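Local coordinates for protein geranyltranstransferase (IspA) (Helicobacter pylori, PDB 3LLW) that probably catalyses magnesium-dependent chain elongation of isoprenyl diphosphates in terpenoid biosynthesis, as a member of the FPP/GGPP synthase family, at residues Lys38-Met43 / Asp125-Tyr130; Gln73-Lys78 / Ala138-His143; Ile79-Glu84 / Phe132-Asn137; Val146-Ile151 / Leu197-Val202. All blocks are in the same frame, centred on the assembly; numbering follows the deposited sequence.

Interaction 1: residues Lys38-Met43 / Asp125-Tyr130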
loop_
_atom_site.group_PDB
_atom_site.type_symbol
_atom_site.label_atom_id
_atom_site.label_comp_id
_atom_site.label_asym_id
_atom_site.label_seq_id
_atom_site.Cartn_x
_atom_site.Cartn_y
_atom_site.Cartn_z
ATOM N N LYS A 38 -13.644 -14.086 3.429
ATOM C CA LYS A 38 -12.878 -15.175 4.045
ATOM C C LYS A 38 -11.501 -15.303 3.391
ATOM O O LYS A 38 -10.505 -15.549 4.075
ATOM C CB LYS A 38 -13.628 -16.527 4.058
ATOM C CG LYS A 38 -14.377 -16.901 2.776
ATOM C CD LYS A 38 -15.892 -17.086 3.003
ATOM C CE LYS A 38 -16.613 -15.807 3.471
ATOM N NZ LYS A 38 -16.698 -14.746 2.420
ATOM N N ALA A 39 -11.457 -15.096 2.073
ATOM C CA ALA A 39 -10.217 -15.138 1.302
ATOM C C ALA A 39 -9.220 -14.023 1.674
ATOM O O ALA A 39 -8.019 -14.191 1.481
ATOM C CB ALA A 39 -10.529 -15.070 -0.153
ATOM N N PHE A 40 -9.723 -12.901 2.194
ATOM C CA PHE A 40 -8.883 -11.755 2.581
ATOM C C PHE A 40 -7.780 -12.095 3.586
ATOM O O PHE A 40 -6.616 -11.819 3.326
ATOM C CB PHE A 40 -9.740 -10.589 3.109
ATOM C CG PHE A 40 -8.938 -9.393 3.557
ATOM C CD1 PHE A 40 -8.110 -8.706 2.659
ATOM C CD2 PHE A 40 -9.010 -8.948 4.875
ATOM C CE1 PHE A 40 -7.377 -7.601 3.069
ATOM C CE2 PHE A 40 -8.276 -7.837 5.303
ATOM C CZ PHE A 40 -7.461 -7.160 4.406
ATOM N N PHE A 41 -8.145 -12.707 4.713
ATOM C CA PHE A 41 -7.200 -12.943 5.801
ATOM C C PHE A 41 -6.676 -14.379 5.861
ATOM O O PHE A 41 -5.778 -14.690 6.643
ATOM C CB PHE A 41 -7.843 -12.549 7.128
ATOM C CG PHE A 41 -6.922 -11.786 8.051
ATOM C CD1 PHE A 41 -6.418 -10.534 7.685
ATOM C CD2 PHE A 41 -6.580 -12.308 9.297
ATOM C CE1 PHE A 41 -5.571 -9.809 8.548
ATOM C CE2 PHE A 41 -5.741 -11.602 10.168
ATOM C CZ PHE A 41 -5.235 -10.348 9.790
ATOM N N GLU A 42 -7.238 -15.241 5.019
ATOM C CA GLU A 42 -6.949 -16.667 5.003
ATOM C C GLU A 42 -5.454 -17.020 5.024
ATOM O O GLU A 42 -5.026 -17.851 5.828
ATOM C CB GLU A 42 -7.622 -17.306 3.780
ATOM C CG GLU A 42 -7.772 -18.803 3.876
ATOM C CD GLU A 42 -8.592 -19.395 2.735
ATOM O OE1 GLU A 42 -9.558 -18.742 2.282
ATOM O OE2 GLU A 42 -8.275 -20.524 2.305
ATOM N N MET A 43 -4.666 -16.385 4.149
ATOM C CA MET A 43 -3.221 -16.637 4.086
ATOM C C MET A 43 -2.455 -16.009 5.266
ATOM O O MET A 43 -1.319 -16.402 5.553
ATOM C CB MET A 43 -2.628 -16.173 2.748
ATOM C CG MET A 43 -3.232 -16.825 1.511
ATOM S SD MET A 43 -3.314 -18.634 1.549
ATOM C CE MET A 43 -5.043 -18.930 1.566
ATOM N N ASP A 125 -2.978 -7.243 -3.152
ATOM C CA ASP A 125 -3.133 -5.792 -3.268
ATOM C C ASP A 125 -3.810 -5.170 -2.056
ATOM O O ASP A 125 -3.348 -4.148 -1.538
ATOM C CB ASP A 125 -3.924 -5.433 -4.523
ATOM C CG ASP A 125 -3.107 -5.548 -5.787
ATOM O OD1 ASP A 125 -1.891 -5.821 -5.691
ATOM O OD2 ASP A 125 -3.687 -5.359 -6.884
ATOM N N ALA A 126 -4.900 -5.793 -1.614
ATOM C CA ALA A 126 -5.619 -5.360 -0.418
ATOM C C ALA A 126 -4.812 -5.491 0.856
ATOM O O ALA A 126 -4.852 -4.582 1.732
ATOM C CB ALA A 126 -6.928 -6.078 -0.284
ATOM N N LEU A 127 -4.080 -6.602 0.979
ATOM C CA LEU A 127 -3.224 -6.763 2.162
ATOM C C LEU A 127 -2.062 -5.759 2.249
ATOM O O LEU A 127 -1.671 -5.345 3.345
ATOM C CB LEU A 127 -2.734 -8.194 2.303
ATOM C CG LEU A 127 -3.756 -9.174 2.893
ATOM C CD1 LEU A 127 -3.254 -10.583 2.712
ATOM C CD2 LEU A 127 -4.041 -8.880 4.375
ATOM N N ASN A 128 -1.521 -5.393 1.091
ATOM C CA ASN A 128 -0.569 -4.301 0.947
ATOM C C ASN A 128 -1.156 -2.985 1.462
ATOM O O ASN A 128 -0.546 -2.361 2.302
ATOM C CB ASN A 128 -0.192 -4.159 -0.523
ATOM C CG ASN A 128 0.886 -3.125 -0.791
ATOM O OD1 ASN A 128 1.404 -2.431 0.109
ATOM N ND2 ASN A 128 1.226 -3.008 -2.060
ATOM N N THR A 129 -2.321 -2.576 0.942
ATOM C CA THR A 129 -3.021 -1.360 1.394
ATOM C C THR A 129 -3.482 -1.444 2.846
ATOM O O THR A 129 -3.393 -0.446 3.625
ATOM C CB THR A 129 -4.228 -1.028 0.476
ATOM O OG1 THR A 129 -3.802 -1.070 -0.886
ATOM C CG2 THR A 129 -4.763 0.356 0.757
ATOM N N TYR A 130 -3.943 -2.633 3.228
ATOM C CA TYR A 130 -4.414 -2.881 4.623
ATOM C C TYR A 130 -3.393 -2.626 5.733
ATOM O O TYR A 130 -3.781 -2.199 6.816
ATOM C CB TYR A 130 -5.017 -4.276 4.792
ATOM C CG TYR A 130 -5.867 -4.433 6.030
ATOM C CD1 TYR A 130 -5.558 -5.384 6.987
ATOM C CD2 TYR A 130 -6.976 -3.617 6.246
ATOM C CE1 TYR A 130 -6.344 -5.535 8.128
ATOM C CE2 TYR A 130 -7.757 -3.745 7.388
ATOM C CZ TYR A 130 -7.431 -4.708 8.326
ATOM O OH TYR A 130 -8.203 -4.844 9.463
#
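Phe40 reaches from helix 36-45 to Ala126, Leu127 and Tyr130 of helix 117-137. Its CB sets out across the line to the other helix, and with CG trans to the backbone N (chi1 178°) the ring swings over to it. Along one rim, CD1 passes the methyl of Ala126 and CE1 comes to 3.7 Å from that CB, which lies near the plane of the ring. CE1 also approaches Leu127 CD2 at 3.8 Å. At the tip, CZ meets Tyr130 CG at 3.6 Å, above one face of the phenol ring and displaced toward its rim. On the other rim of the Phe40 ring, CE2 lies 4.0 Å from Tyr130 CD1. The two rings thus form a T-shaped pair, the edge of Phe40 against the face of Tyr130, with centroids 5.1 Å apart and planes at 81°. In this all-helical isoprenoid synthase fold the short helix crosses the longer one steeply, at 72°, and the Phe40 side chain reaches across between local axes that approach to 10.3 Å. The backbone O of Phe40 touches Leu127 CD1 at 3.6 Å. Phe41 adds looser contacts with Leu127 and Tyr130, while the Tyr130 hydroxyl is hydrogen-bonded to His25. Asp125 OD2 bonds to His93 of the second subunit, and Asn128 and Thr129 hydrogen-bond to Thr129 and Asn128 of that subunit.

Interaction 2: residues Gln73-Lys78 / Ala138-His143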
loop_
_atom_site.group_PDB
_atom_site.type_symbol
_atom_site.label_atom_id
_atom_site.label_comp_id
_atom_site.label_asym_id
_atom_site.label_seq_id
_atom_site.Cartn_x
_atom_site.Cartn_y
_atom_site.Cartn_z
ATOM N N GLN A 73 -1.393 -2.070 24.448
ATOM C CA GLN A 73 -1.101 -3.402 23.921
ATOM C C GLN A 73 -1.775 -3.701 22.583
ATOM O O GLN A 73 -1.134 -4.211 21.661
ATOM C CB GLN A 73 -1.505 -4.472 24.936
ATOM C CG GLN A 73 -1.016 -5.855 24.575
ATOM C CD GLN A 73 -1.886 -6.959 25.128
ATOM O OE1 GLN A 73 -3.110 -6.950 24.965
ATOM N NE2 GLN A 73 -1.257 -7.933 25.775
ATOM N N THR A 74 -3.059 -3.383 22.468
ATOM C CA THR A 74 -3.797 -3.721 21.247
ATOM C C THR A 74 -3.350 -2.850 20.071
ATOM O O THR A 74 -3.379 -3.289 18.923
ATOM C CB THR A 74 -5.326 -3.655 21.435
ATOM O OG1 THR A 74 -5.697 -2.351 21.893
ATOM C CG2 THR A 74 -5.793 -4.704 22.439
ATOM N N GLU A 75 -2.912 -1.634 20.382
ATOM C CA GLU A 75 -2.345 -0.734 19.401
ATOM C C GLU A 75 -1.005 -1.243 18.871
ATOM O O GLU A 75 -0.735 -1.137 17.672
ATOM C CB GLU A 75 -2.186 0.669 19.993
ATOM C CG GLU A 75 -3.454 1.232 20.631
ATOM C CD GLU A 75 -4.691 1.058 19.754
ATOM O OE1 GLU A 75 -5.693 0.489 20.245
ATOM O OE2 GLU A 75 -4.659 1.476 18.577
ATOM N N TYR A 76 -0.177 -1.787 19.768
ATOM C CA TYR A 76 1.098 -2.403 19.403
ATOM C C TYR A 76 0.880 -3.670 18.549
ATOM O O TYR A 76 1.653 -3.964 17.633
ATOM C CB TYR A 76 1.893 -2.738 20.658
ATOM C CG TYR A 76 2.317 -1.532 21.486
ATOM C CD1 TYR A 76 2.791 -0.375 20.875
ATOM C CD2 TYR A 76 2.273 -1.568 22.882
ATOM C CE1 TYR A 76 3.199 0.726 21.628
ATOM C CE2 TYR A 76 2.670 -0.470 23.648
ATOM C CZ TYR A 76 3.134 0.673 23.007
ATOM O OH TYR A 76 3.534 1.765 23.733
ATOM N N PHE A 77 -0.185 -4.399 18.850
ATOM C CA PHE A 77 -0.523 -5.593 18.099
ATOM C C PHE A 77 -0.969 -5.214 16.678
ATOM O O PHE A 77 -0.569 -5.859 15.732
ATOM C CB PHE A 77 -1.598 -6.399 18.823
ATOM C CG PHE A 77 -1.090 -7.205 19.992
ATOM C CD1 PHE A 77 0.271 -7.305 20.272
ATOM C CD2 PHE A 77 -1.987 -7.917 20.788
ATOM C CE1 PHE A 77 0.727 -8.059 21.342
ATOM C CE2 PHE A 77 -1.538 -8.690 21.858
ATOM C CZ PHE A 77 -0.179 -8.762 22.133
ATOM N N LYS A 78 -1.755 -4.145 16.549
ATOM C CA LYS A 78 -2.139 -3.590 15.248
ATOM C C LYS A 78 -0.920 -3.309 14.365
ATOM O O LYS A 78 -0.854 -3.789 13.231
ATOM C CB LYS A 78 -2.936 -2.302 15.436
ATOM C CG LYS A 78 -4.402 -2.504 15.746
ATOM C CD LYS A 78 -5.009 -1.164 16.104
ATOM C CE LYS A 78 -6.429 -1.289 16.636
ATOM N NZ LYS A 78 -6.931 0.046 17.104
ATOM N N ALA A 138 -3.972 2.725 14.403
ATOM C CA ALA A 138 -3.386 2.473 15.721
ATOM C C ALA A 138 -3.308 3.772 16.529
ATOM O O ALA A 138 -2.860 4.795 16.023
ATOM C CB ALA A 138 -1.998 1.839 15.581
ATOM N N LEU A 139 -3.740 3.716 17.785
ATOM C CA LEU A 139 -3.896 4.915 18.618
ATOM C C LEU A 139 -2.644 5.295 19.405
ATOM O O LEU A 139 -2.615 5.172 20.633
ATOM C CB LEU A 139 -5.074 4.745 19.587
ATOM C CG LEU A 139 -6.466 4.387 19.070
ATOM C CD1 LEU A 139 -7.416 4.269 20.253
ATOM C CD2 LEU A 139 -6.985 5.401 18.043
ATOM N N LEU A 140 -1.611 5.743 18.699
ATOM C CA LEU A 140 -0.448 6.348 19.343
ATOM C C LEU A 140 -0.370 7.794 18.862
ATOM O O LEU A 140 -1.233 8.237 18.108
ATOM C CB LEU A 140 0.847 5.585 19.023
ATOM C CG LEU A 140 0.924 4.049 19.093
ATOM C CD1 LEU A 140 2.366 3.576 18.889
ATOM C CD2 LEU A 140 0.363 3.471 20.403
ATOM N N GLU A 141 0.651 8.529 19.302
ATOM C CA GLU A 141 0.812 9.936 18.936
ATOM C C GLU A 141 1.007 10.051 17.446
ATOM O O GLU A 141 1.705 9.232 16.847
ATOM C CB GLU A 141 1.995 10.568 19.665
ATOM C CG GLU A 141 1.710 10.930 21.114
ATOM C CD GLU A 141 2.980 11.235 21.890
ATOM O OE1 GLU A 141 3.698 10.281 22.275
ATOM O OE2 GLU A 141 3.258 12.435 22.118
ATOM N N SER A 142 0.379 11.066 16.857
ATOM C CA SER A 142 0.332 11.215 15.413
ATOM C C SER A 142 1.710 11.171 14.766
ATOM O O SER A 142 1.890 10.495 13.744
ATOM C CB SER A 142 -0.472 12.454 15.002
ATOM O OG SER A 142 0.095 13.641 15.520
ATOM N N HIS A 143 2.689 11.826 15.387
ATOM C CA HIS A 143 4.042 11.853 14.841
ATOM C C HIS A 143 4.711 10.476 14.842
ATOM O O HIS A 143 5.535 10.196 13.972
ATOM C CB HIS A 143 4.919 12.915 15.522
ATOM C CG HIS A 143 5.328 12.569 16.918
ATOM N ND1 HIS A 143 4.537 12.841 18.014
ATOM C CD2 HIS A 143 6.452 11.983 17.399
ATOM C CE1 HIS A 143 5.153 12.430 19.109
ATOM N NE2 HIS A 143 6.318 11.907 18.764
#
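The first turn of helix 73-94 lies against the link 138-141, with the CA atoms of Glu75 and Ala138 5.0 Å apart and Leu139 at the centre of an inverse gamma turn. That turn presents the Leu139 N-H to the Glu75 carboxylate. The N to OE2 bond is nearly straight at 165° and measures 2.5 Å, short enough that its exact length is uncertain. Glu75 is bent at chi2 (-47°), bringing the carboxylate to the Leu139 N-H and keeping OE2 within range of Lys78 NZ. OE2 also receives Lys78 NZ at 3.1 Å in a salt bridge one helical turn on. The ammonium arrives on the syn side, close to the carboxylate plane, and the amide on the anti side, well out of it, so two donors from different directions fix this oxygen. Leu139 CB packs 3.4 Å from Glu75 OE2. Leu140 sends CD2 to 3.8 Å from Glu75 CB and CD1 to 4.0 Å from Tyr76 CE1, its side chain and the phenol crossing at about a right angle. The extended Lys78 chain lays CD beside Ala138 CA. Glu75 sits at the N-terminal end of its helix, where a negative charge is probably favoured. Here a helix start packs against, and is hydrogen-bonded to, the short connection of a helical hairpin, which leaves helix 117-137 and reaches the N-cap position of helix 142-156 at Glu141.

Interaction 3: residues Ile79-Glu84 / Phe132-Asn137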
loop_
_atom_site.group_PDB
_atom_site.type_symbol
_atom_site.label_atom_id
_atom_site.label_comp_id
_atom_site.label_asym_id
_atom_site.label_seq_id
_atom_site.Cartn_x
_atom_site.Cartn_y
_atom_site.Cartn_z
ATOM N N ILE A 79 0.044 -2.561 14.912
ATOM C CA ILE A 79 1.321 -2.303 14.258
ATOM C C ILE A 79 2.093 -3.563 13.872
ATOM O O ILE A 79 2.584 -3.684 12.741
ATOM C CB ILE A 79 2.212 -1.427 15.140
ATOM C CG1 ILE A 79 1.510 -0.078 15.393
ATOM C CG2 ILE A 79 3.584 -1.286 14.502
ATOM C CD1 ILE A 79 2.135 0.784 16.475
ATOM N N ALA A 80 2.191 -4.501 14.808
ATOM C CA ALA A 80 2.828 -5.785 14.554
ATOM C C ALA A 80 2.104 -6.538 13.429
ATOM O O ALA A 80 2.749 -7.164 12.585
ATOM C CB ALA A 80 2.843 -6.621 15.832
ATOM N N LEU A 81 0.775 -6.447 13.427
ATOM C CA LEU A 81 -0.087 -7.074 12.420
ATOM C C LEU A 81 0.094 -6.414 11.044
ATOM O O LEU A 81 0.013 -7.096 10.011
ATOM C CB LEU A 81 -1.562 -7.031 12.855
ATOM C CG LEU A 81 -2.583 -7.810 12.002
ATOM C CD1 LEU A 81 -2.106 -9.210 11.694
ATOM C CD2 LEU A 81 -3.963 -7.834 12.630
ATOM N N SER A 82 0.390 -5.113 11.019
ATOM C CA SER A 82 0.605 -4.432 9.735
ATOM C C SER A 82 1.843 -4.962 9.036
ATOM O O SER A 82 1.849 -5.111 7.817
ATOM C CB SER A 82 0.736 -2.929 9.919
ATOM O OG SER A 82 2.003 -2.624 10.436
ATOM N N ILE A 83 2.882 -5.254 9.817
ATOM C CA ILE A 83 4.103 -5.866 9.298
ATOM C C ILE A 83 3.817 -7.284 8.761
ATOM O O ILE A 83 4.324 -7.666 7.705
ATOM C CB ILE A 83 5.193 -5.941 10.372
ATOM C CG1 ILE A 83 5.437 -4.552 10.997
ATOM C CG2 ILE A 83 6.490 -6.449 9.760
ATOM C CD1 ILE A 83 6.389 -4.546 12.196
ATOM N N GLU A 84 2.988 -8.036 9.482
ATOM C CA GLU A 84 2.687 -9.404 9.095
ATOM C C GLU A 84 1.875 -9.416 7.792
ATOM O O GLU A 84 2.169 -10.200 6.908
ATOM C CB GLU A 84 2.017 -10.160 10.260
ATOM C CG GLU A 84 1.807 -11.687 10.080
ATOM C CD GLU A 84 3.086 -12.521 9.879
ATOM O OE1 GLU A 84 4.208 -12.054 10.204
ATOM O OE2 GLU A 84 2.953 -13.674 9.389
ATOM N N PHE A 132 -1.284 -0.311 5.852
ATOM C CA PHE A 132 -1.253 1.113 6.078
ATOM C C PHE A 132 -2.507 1.615 6.770
ATOM O O PHE A 132 -2.436 2.562 7.582
ATOM C CB PHE A 132 -0.880 1.834 4.771
ATOM C CG PHE A 132 0.446 1.350 4.205
ATOM C CD1 PHE A 132 1.640 1.766 4.773
ATOM C CD2 PHE A 132 0.492 0.400 3.164
ATOM C CE1 PHE A 132 2.873 1.301 4.298
ATOM C CE2 PHE A 132 1.727 -0.076 2.677
ATOM C CZ PHE A 132 2.919 0.387 3.238
ATOM N N GLU A 133 -3.629 0.940 6.522
ATOM C CA GLU A 133 -4.873 1.204 7.243
ATOM C C GLU A 133 -4.751 0.800 8.699
ATOM O O GLU A 133 -5.131 1.574 9.579
ATOM C CB GLU A 133 -6.079 0.508 6.605
ATOM C CG GLU A 133 -7.432 0.961 7.197
ATOM C CD GLU A 133 -8.654 0.386 6.478
ATOM O OE1 GLU A 133 -8.525 -0.607 5.719
ATOM O OE2 GLU A 133 -9.757 0.939 6.683
ATOM N N LEU A 134 -4.185 -0.379 8.951
ATOM C CA LEU A 134 -3.935 -0.849 10.319
ATOM C C LEU A 134 -3.047 0.128 11.079
ATOM O O LEU A 134 -3.374 0.532 12.194
ATOM C CB LEU A 134 -3.284 -2.239 10.333
ATOM C CG LEU A 134 -4.153 -3.489 10.124
ATOM C CD1 LEU A 134 -3.258 -4.692 9.926
ATOM C CD2 LEU A 134 -5.153 -3.737 11.280
ATOM N N LEU A 135 -1.944 0.519 10.449
ATOM C CA LEU A 135 -0.952 1.413 11.067
ATOM C C LEU A 135 -1.558 2.775 11.397
ATOM O O LEU A 135 -1.436 3.250 12.516
ATOM C CB LEU A 135 0.232 1.562 10.120
ATOM C CG LEU A 135 1.669 1.405 10.582
ATOM C CD1 LEU A 135 1.779 0.315 11.594
ATOM C CD2 LEU A 135 2.553 1.096 9.383
ATOM N N SER A 136 -2.259 3.366 10.428
ATOM C CA SER A 136 -2.895 4.674 10.574
ATOM C C SER A 136 -4.057 4.706 11.571
ATOM O O SER A 136 -4.361 5.763 12.143
ATOM C CB SER A 136 -3.316 5.242 9.214
ATOM O OG SER A 136 -4.291 4.413 8.593
ATOM N N ASN A 137 -4.680 3.555 11.805
ATOM C CA ASN A 137 -5.722 3.444 12.833
ATOM C C ASN A 137 -5.260 3.024 14.247
ATOM O O ASN A 137 -6.068 2.973 15.176
ATOM C CB ASN A 137 -6.856 2.551 12.333
ATOM C CG ASN A 137 -7.755 3.272 11.341
ATOM O OD1 ASN A 137 -8.638 4.032 11.733
ATOM N ND2 ASN A 137 -7.518 3.054 10.049
#
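Ser82 OG donates to Ile79 O at 2.6 Å, and the same hydroxyl oxygen faces Leu135 CD1 across the contact at 3.2 Å, a tight approach for a methyl group. The hydroxyl stands between the backbone N and the carbonyl carbon of its own residue (chi1 76°), which turns it back along the helix to the preceding turn. In this way the buried hydroxyl bonds within its own helix while its oxygen lies against the Leu135 methyls. Leu135 CD1 is lodged in the angle between Ser82 and Ile79, lying 3.8 Å from Ile79 CG2, and the two aliphatic side chains cross at about a right angle. One residue earlier, Leu134 points at the facing helix. Its CD1 touches Leu81 CG at 3.8 Å and the Ser82 N at the same distance, while its CB meets Ser82 CB at 4.1 Å. The helices run antiparallel at 167°, their local axes only 8.3 Å apart, a closeness consistent with the small Ser82 at the interface. Helix 73-94, which carries the magnesium ligand Asp94 at its C-terminal end, is flanked here by Phe56 of helix 51-63 and Phe18 of helix 6-23. Ile149 and Leu152 of helix 142-156 lie against Leu135, and Phe132 stacks on Phe132 of the second subunit.

Interaction 4: residues Val146-Ile151 / Leu197-Val202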
loop_
_atom_site.group_PDB
_atom_site.type_symbol
_atom_site.label_atom_id
_atom_site.label_comp_id
_atom_site.label_asym_id
_atom_site.label_seq_id
_atom_site.Cartn_x
_atom_site.Cartn_y
_atom_site.Cartn_z
ATOM N N VAL A 146 3.132 8.515 11.826
ATOM C CA VAL A 146 3.717 9.006 10.579
ATOM C C VAL A 146 5.079 8.377 10.310
ATOM O O VAL A 146 5.282 7.800 9.232
ATOM C CB VAL A 146 3.753 10.544 10.496
ATOM C CG1 VAL A 146 4.720 11.022 9.411
ATOM C CG2 VAL A 146 2.360 11.057 10.199
ATOM N N GLU A 147 5.974 8.437 11.298
ATOM C CA GLU A 147 7.276 7.748 11.222
ATOM C C GLU A 147 7.207 6.241 10.913
ATOM O O GLU A 147 8.008 5.746 10.146
ATOM C CB GLU A 147 8.088 7.986 12.490
ATOM C CG GLU A 147 9.026 9.166 12.374
ATOM C CD GLU A 147 8.748 10.229 13.424
ATOM O OE1 GLU A 147 8.920 9.941 14.630
ATOM O OE2 GLU A 147 8.355 11.354 13.035
ATOM N N LEU A 148 6.249 5.534 11.501
ATOM C CA LEU A 148 6.130 4.088 11.318
ATOM C C LEU A 148 5.766 3.793 9.882
ATOM O O LEU A 148 6.343 2.908 9.260
ATOM C CB LEU A 148 5.082 3.503 12.266
ATOM C CG LEU A 148 5.421 3.478 13.759
ATOM C CD1 LEU A 148 4.202 3.224 14.602
ATOM C CD2 LEU A 148 6.510 2.500 14.081
ATOM N N ILE A 149 4.826 4.585 9.363
ATOM C CA ILE A 149 4.410 4.534 7.967
ATOM C C ILE A 149 5.538 4.865 6.991
ATOM O O ILE A 149 5.724 4.115 6.009
ATOM C CB ILE A 149 3.128 5.366 7.733
ATOM C CG1 ILE A 149 1.952 4.688 8.441
ATOM C CG2 ILE A 149 2.820 5.497 6.249
ATOM C CD1 ILE A 149 0.643 5.461 8.383
ATOM N N LYS A 150 6.304 5.943 7.271
ATOM C CA LYS A 150 7.524 6.278 6.509
ATOM C C LYS A 150 8.484 5.098 6.430
ATOM O O LYS A 150 9.049 4.817 5.365
ATOM C CB LYS A 150 8.331 7.416 7.175
ATOM C CG LYS A 150 7.731 8.801 7.200
ATOM C CD LYS A 150 8.834 9.810 7.588
ATOM C CE LYS A 150 8.280 11.164 7.958
ATOM N NZ LYS A 150 9.385 12.150 8.082
ATOM N N ILE A 151 8.692 4.432 7.567
ATOM C CA ILE A 151 9.592 3.280 7.639
ATOM C C ILE A 151 9.073 2.080 6.828
ATOM O O ILE A 151 9.786 1.570 5.970
ATOM C CB ILE A 151 9.881 2.872 9.096
ATOM C CG1 ILE A 151 10.703 3.971 9.792
ATOM C CG2 ILE A 151 10.666 1.544 9.158
ATOM C CD1 ILE A 151 10.809 3.776 11.272
ATOM N N LEU A 197 12.559 -4.147 13.408
ATOM C CA LEU A 197 13.351 -3.758 14.574
ATOM C C LEU A 197 13.237 -2.276 14.913
ATOM O O LEU A 197 12.853 -1.947 16.031
ATOM C CB LEU A 197 14.814 -4.151 14.402
ATOM C CG LEU A 197 15.074 -5.646 14.456
ATOM C CD1 LEU A 197 16.393 -5.934 13.823
ATOM C CD2 LEU A 197 15.090 -6.170 15.879
ATOM N N ILE A 198 13.487 -1.395 13.941
ATOM C CA ILE A 198 13.400 0.074 14.174
ATOM C C ILE A 198 11.978 0.630 14.362
ATOM O O ILE A 198 11.780 1.694 14.996
ATOM C CB ILE A 198 14.188 0.905 13.127
ATOM C CG1 ILE A 198 13.621 0.686 11.719
ATOM C CG2 ILE A 198 15.679 0.563 13.200
ATOM C CD1 ILE A 198 14.246 1.532 10.625
ATOM N N MET A 199 10.993 -0.099 13.838
ATOM C CA MET A 199 9.588 0.214 14.074
ATOM C C MET A 199 9.261 -0.099 15.534
ATOM O O MET A 199 8.402 0.565 16.123
ATOM C CB MET A 199 8.633 -0.530 13.113
ATOM C CG MET A 199 8.473 0.061 11.679
ATOM S SD MET A 199 7.698 -1.159 10.519
ATOM C CE MET A 199 5.999 -0.865 10.991
ATOM N N GLY A 200 9.962 -1.081 16.117
ATOM C CA GLY A 200 9.939 -1.298 17.578
ATOM C C GLY A 200 10.449 -0.106 18.407
ATOM O O GLY A 200 9.855 0.237 19.441
ATOM N N LEU A 201 11.543 0.517 17.972
ATOM C CA LEU A 201 12.102 1.699 18.697
ATOM C C LEU A 201 11.164 2.901 18.597
ATOM O O LEU A 201 10.754 3.459 19.604
ATOM C CB LEU A 201 13.513 2.070 18.198
ATOM C CG LEU A 201 14.181 3.316 18.830
ATOM C CD1 LEU A 201 14.284 3.205 20.355
ATOM C CD2 LEU A 201 15.551 3.555 18.256
ATOM N N VAL A 202 10.826 3.270 17.366
ATOM C CA VAL A 202 9.870 4.329 17.061
ATOM C C VAL A 202 8.560 4.199 17.853
ATOM O O VAL A 202 8.156 5.152 18.542
ATOM C CB VAL A 202 9.623 4.401 15.520
ATOM C CG1 VAL A 202 8.397 5.236 15.174
ATOM C CG2 VAL A 202 10.846 4.966 14.829
#
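Leu148 and Val202 lie antiparallel to one another, each side chain running past the other, and meet where Leu148 CD2 comes to 3.5 Å from Val202 CG1, a close carbon pair. The same leucine methyl lies 3.4 Å from the Met199 O and 3.8 Å from Met199 CB, so it rests against Met199 and Val202, one turn apart on the facing helix. Val202 has CG1 trans to its backbone N (chi1 166°), which turns that methyl toward Leu148 and leaves CG2 for Ile151. Such intermeshing of aliphatic side chains joins two antiparallel helices, 142-156 and 178-204, of the all-helical isoprenoid synthase fold; their local axes are 9.7 Å apart at 171°. Ile151 uses both branches. CG2 meets Met199 CG at 3.7 Å and Ile198 CD1 at 3.9 Å, whereas CD1 passes Val202 CG2 at 3.8 Å. Against Met199 and Val202 the isoleucine slides by in the reverse sense, but Ile198 slants across it. Glu147 adds only its CB, which touches Val202 CG1 at 3.9 Å. Beyond the pair, Ile198 packs on Phe212 and Leu215 of helix 209-236, and Met199 reaches Ile83 of helix 73-94.

From the N terminus, the first of these contacts along the chain, interaction 1, joins helix 36-45 to helix 117-137 across 81 intervening residues. Helix 73-94 begins inside that loop and supplies interactions 2 and 3, both of which cross interaction 1. Interaction 2 joins the start of this helix to the link 138-141 across 59 intervening residues, just before helix 142-156. Interaction 3, onto the later part of helix 117-137, is nested in that loop, and the two touch through Ile79 and Leu140. Interaction 1 meets interaction 3 where Phe41 packs on Leu81. Interaction 4 follows in series, tying helix 142-156 to helix 178-204; Leu148 and Met199 join it to Ile79 and Ile83 of interaction 3.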